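Local atomic coordinates of prephenate dehydratase:Amino acid-binding ACT (Brucella abortus, PDB entry 6VH5), a protein that probably catalyses the decarboxylation and dehydration of prephenate to phenylpyruvate in phenylalanine biosynthesis, and binds phenylalanine at its ACT domain. Residues A68-A80 with S189-K201. Numbering follows the deposited sequence.
Sequences ADLAMIPIENTLA and SENNVTRFVVLSK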
# COMPACT_ATOMS: atom_id res chain seq x y z
N ALA A 68 -19.14 -13.83 7.46
CA ALA A 68 -17.96 -14.33 8.15
C ALA A 68 -17.89 -13.73 9.54
O ALA A 68 -18.22 -12.56 9.73
CB ALA A 68 -16.69 -14.02 7.35
N ASP A 69 -17.42 -14.54 10.49
CA ASP A 69 -17.23 -14.05 11.85
C ASP A 69 -16.02 -13.14 11.96
O ASP A 69 -16.04 -12.18 12.74
CB ASP A 69 -17.08 -15.23 12.81
CG ASP A 69 -18.27 -16.17 12.76
OD1 ASP A 69 -19.34 -15.76 12.27
OD2 ASP A 69 -18.11 -17.33 13.19
N LEU A 70 -14.97 -13.41 11.18
CA LEU A 70 -13.72 -12.66 11.25
C LEU A 70 -13.17 -12.46 9.85
O LEU A 70 -13.52 -13.18 8.91
CB LEU A 70 -12.65 -13.40 12.09
CG LEU A 70 -12.92 -13.83 13.53
CD1 LEU A 70 -11.79 -14.75 14.02
CD2 LEU A 70 -13.07 -12.62 14.43
N ALA A 71 -12.24 -11.51 9.73
CA ALA A 71 -11.54 -11.28 8.47
C ALA A 71 -10.05 -11.21 8.72
O ALA A 71 -9.60 -10.61 9.70
CB ALA A 71 -12.01 -9.98 7.80
N MET A 72 -9.28 -11.84 7.82
CA MET A 72 -7.82 -11.89 7.92
C MET A 72 -7.24 -10.99 6.83
O MET A 72 -7.24 -11.34 5.65
CB MET A 72 -7.33 -13.33 7.77
CG MET A 72 -5.82 -13.50 7.88
SD MET A 72 -5.11 -13.41 9.55
CE MET A 72 -5.62 -14.98 10.23
N ILE A 73 -6.71 -9.84 7.25
CA ILE A 73 -6.33 -8.76 6.34
C ILE A 73 -4.84 -8.48 6.48
O ILE A 73 -4.37 -8.22 7.59
CB ILE A 73 -7.13 -7.47 6.60
CG1 ILE A 73 -8.64 -7.75 6.52
CG2 ILE A 73 -6.66 -6.37 5.66
CD1 ILE A 73 -9.09 -8.34 5.20
N PRO A 74 -4.07 -8.52 5.40
CA PRO A 74 -2.66 -8.11 5.48
C PRO A 74 -2.53 -6.60 5.49
O PRO A 74 -3.23 -5.88 4.77
CB PRO A 74 -2.05 -8.70 4.20
CG PRO A 74 -3.20 -8.77 3.24
CD PRO A 74 -4.41 -9.08 4.08
N ILE A 75 -1.63 -6.10 6.35
CA ILE A 75 -1.39 -4.66 6.42
C ILE A 75 0.07 -4.28 6.30
O ILE A 75 0.38 -3.12 5.99
CB ILE A 75 -2.00 -4.06 7.70
CG1 ILE A 75 -1.34 -4.64 8.95
CG2 ILE A 75 -3.52 -4.32 7.73
CD1 ILE A 75 -1.61 -3.81 10.19
N GLU A 76 1.01 -5.20 6.53
CA GLU A 76 2.43 -4.92 6.34
C GLU A 76 3.07 -6.09 5.61
O GLU A 76 2.78 -7.25 5.91
CB GLU A 76 3.15 -4.68 7.67
CG GLU A 76 2.70 -3.44 8.40
CD GLU A 76 3.19 -3.41 9.82
OE1 GLU A 76 4.16 -4.12 10.13
OE2 GLU A 76 2.58 -2.70 10.65
N ASN A 77 3.93 -5.77 4.64
CA ASN A 77 4.77 -6.77 3.98
C ASN A 77 6.17 -6.22 3.76
O ASN A 77 6.32 -5.11 3.25
CB ASN A 77 4.19 -7.20 2.63
CG ASN A 77 5.14 -8.08 1.87
OD1 ASN A 77 5.85 -7.62 0.96
ND2 ASN A 77 5.20 -9.35 2.25
N THR A 78 7.18 -7.02 4.10
CA THR A 78 8.57 -6.57 4.10
C THR A 78 9.09 -6.20 2.71
O THR A 78 9.94 -5.31 2.59
CB THR A 78 9.46 -7.64 4.73
OG1 THR A 78 9.00 -7.91 6.06
CG2 THR A 78 10.89 -7.18 4.79
N LEU A 79 8.59 -6.82 1.63
CA LEU A 79 9.19 -6.50 0.34
C LEU A 79 8.21 -5.86 -0.63
O LEU A 79 8.15 -6.22 -1.81
CB LEU A 79 9.82 -7.74 -0.29
CG LEU A 79 10.90 -8.42 0.55
CD1 LEU A 79 11.39 -9.70 -0.09
CD2 LEU A 79 12.07 -7.47 0.73
N ALA A 80 7.47 -4.86 -0.13
CA ALA A 80 6.60 -3.99 -0.93
C ALA A 80 5.46 -4.75 -1.59
O ALA A 80 4.95 -4.35 -2.64
CB ALA A 80 7.41 -3.23 -2.00
N SER A 189 15.23 -13.24 -2.20
CA SER A 189 15.57 -12.67 -0.90
C SER A 189 14.85 -13.44 0.20
O SER A 189 13.74 -13.94 0.01
CB SER A 189 15.19 -11.19 -0.83
OG SER A 189 14.56 -10.75 -2.02
N GLU A 190 15.49 -13.51 1.35
CA GLU A 190 14.85 -14.11 2.50
C GLU A 190 14.24 -13.01 3.36
O GLU A 190 14.28 -11.83 3.02
CB GLU A 190 15.84 -14.97 3.28
CG GLU A 190 17.21 -14.37 3.46
CD GLU A 190 18.21 -15.42 3.93
OE1 GLU A 190 19.10 -15.09 4.74
OE2 GLU A 190 18.06 -16.58 3.49
N ASN A 191 13.61 -13.42 4.46
CA ASN A 191 13.01 -12.47 5.40
C ASN A 191 11.90 -11.64 4.76
O ASN A 191 11.83 -10.42 4.90
CB ASN A 191 14.09 -11.57 6.02
CG ASN A 191 14.69 -12.18 7.24
OD1 ASN A 191 15.84 -12.60 7.23
ND2 ASN A 191 13.89 -12.27 8.30
N ASN A 192 11.04 -12.32 4.02
CA ASN A 192 9.84 -11.72 3.46
C ASN A 192 8.69 -12.11 4.38
O ASN A 192 8.35 -13.29 4.49
CB ASN A 192 9.61 -12.20 2.03
CG ASN A 192 8.44 -11.52 1.38
OD1 ASN A 192 7.85 -10.60 1.94
ND2 ASN A 192 8.12 -11.93 0.17
N VAL A 193 8.17 -11.13 5.12
CA VAL A 193 7.15 -11.35 6.14
C VAL A 193 5.93 -10.47 5.86
O VAL A 193 6.07 -9.31 5.46
CB VAL A 193 7.71 -11.07 7.55
CG1 VAL A 193 6.71 -11.51 8.60
CG2 VAL A 193 9.02 -11.80 7.73
N THR A 194 4.75 -11.03 6.07
CA THR A 194 3.50 -10.28 6.00
C THR A 194 2.85 -10.22 7.38
O THR A 194 2.80 -11.22 8.10
CB THR A 194 2.51 -10.90 4.99
OG1 THR A 194 2.94 -10.63 3.66
CG2 THR A 194 1.11 -10.29 5.19
N ARG A 195 2.38 -9.03 7.75
CA ARG A 195 1.67 -8.85 9.01
C ARG A 195 0.18 -8.74 8.73
O ARG A 195 -0.26 -7.85 7.98
CB ARG A 195 2.16 -7.62 9.77
CG ARG A 195 1.27 -7.27 10.97
CD ARG A 195 1.85 -6.08 11.76
NE ARG A 195 1.14 -5.93 13.02
CZ ARG A 195 0.69 -4.79 13.51
NH1 ARG A 195 0.89 -3.65 12.86
NH2 ARG A 195 0.03 -4.79 14.65
N PHE A 196 -0.60 -9.61 9.35
CA PHE A 196 -2.04 -9.52 9.26
C PHE A 196 -2.61 -8.95 10.55
O PHE A 196 -1.99 -9.04 11.62
CB PHE A 196 -2.67 -10.89 8.98
CG PHE A 196 -2.18 -11.55 7.73
CD1 PHE A 196 -1.01 -12.29 7.74
CD2 PHE A 196 -2.91 -11.47 6.56
CE1 PHE A 196 -0.56 -12.91 6.59
CE2 PHE A 196 -2.47 -12.09 5.41
CZ PHE A 196 -1.30 -12.82 5.42
N VAL A 197 -3.81 -8.38 10.44
CA VAL A 197 -4.66 -8.07 11.59
C VAL A 197 -5.96 -8.84 11.41
O VAL A 197 -6.46 -8.98 10.29
CB VAL A 197 -4.94 -6.56 11.75
CG1 VAL A 197 -3.69 -5.84 12.26
CG2 VAL A 197 -5.41 -5.98 10.42
N VAL A 198 -6.49 -9.34 12.52
CA VAL A 198 -7.76 -10.06 12.54
C VAL A 198 -8.86 -9.08 12.90
O VAL A 198 -8.81 -8.44 13.95
CB VAL A 198 -7.70 -11.22 13.54
CG1 VAL A 198 -8.92 -12.12 13.42
CG2 VAL A 198 -6.40 -12.01 13.34
N LEU A 199 -9.88 -8.97 12.04
CA LEU A 199 -10.93 -7.98 12.21
C LEU A 199 -12.24 -8.63 12.66
O LEU A 199 -12.51 -9.79 12.34
CB LEU A 199 -11.17 -7.18 10.93
CG LEU A 199 -9.93 -6.46 10.40
CD1 LEU A 199 -10.31 -5.54 9.26
CD2 LEU A 199 -9.16 -5.71 11.48
N SER A 200 -13.04 -7.86 13.39
CA SER A 200 -14.33 -8.33 13.88
C SER A 200 -15.33 -7.19 13.87
O SER A 200 -14.97 -6.02 14.04
CB SER A 200 -14.20 -8.89 15.31
OG SER A 200 -15.47 -9.12 15.89
N LYS A 201 -16.61 -7.56 13.74
CA LYS A 201 -17.69 -6.58 13.75
C LYS A 201 -18.01 -6.11 15.16
O LYS A 201 -18.47 -4.98 15.34
CB LYS A 201 -18.93 -7.18 13.08
CG LYS A 201 -20.21 -6.33 13.13
CD LYS A 201 -21.44 -7.17 12.79
CE LYS A 201 -22.67 -6.33 12.44
NZ LYS A 201 -22.59 -5.78 11.06
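Ala71 and Leu199 exchange backbone hydrogen bonds in both directions, as do Ile73 and Val197, which fixes strands 70-77 and 193-200 as antiparallel neighbours. Beyond Pro74 the register slips by one: the carbonyl oxygen of Arg195 takes both Ile75 N at 2.8 Å, nearly along the C=O axis, and Glu76 N at 3.3 Å, in the carbonyl plane on a lone pair. Two residues opposite one define a classic beta bulge. Thr78 N to Val193 O closes the ladder.

Asn77 donates through ND2 to Thr194 OG1 (3.0 Å) and Asn192 OD1 (2.9 Å); its CG stands anti to the backbone N (chi1 172°), carrying the amide across to the partner strand. Its OD1 accepts from Leu79 N in an Asx turn and also from Gly81 N. Thr194, predicted to be essential for dehydratase activity, is thus held through its hydroxyl by the Asn77 amide.

Both strands are central in one of the two five-stranded mixed sheets of the dehydratase domain, which has the type 2 periplasmic-binding-protein fold; strand 26-30 flanks one and strand 96-104 the other.

The salt bridge lies on the face of Glu76 and Arg195, whose side chains run side by side. Arg195 NH1 meets Glu76 OE2 at 2.9 Å, close to the guanidinium plane but from above the carboxylate plane. Lys246 and Asp264 of the ACT domain also pair with Glu76 and Arg195 respectively, while Glu100 of strand 96-104 pairs with Arg195 within the sheet.

Met72, bent at chi2 and chi3, brings SD 4.7 Å from the Phe196 ring centroid, an oblique Met-aromatic contact. Thr194 CG2 sits over one ring face, and Pro74 CB touches Phe196 CE2 at 3.6 Å. At the bulge, Ile75 CD1 reaches Val197 CG1 and lies over one face of the Arg195 guanidinium.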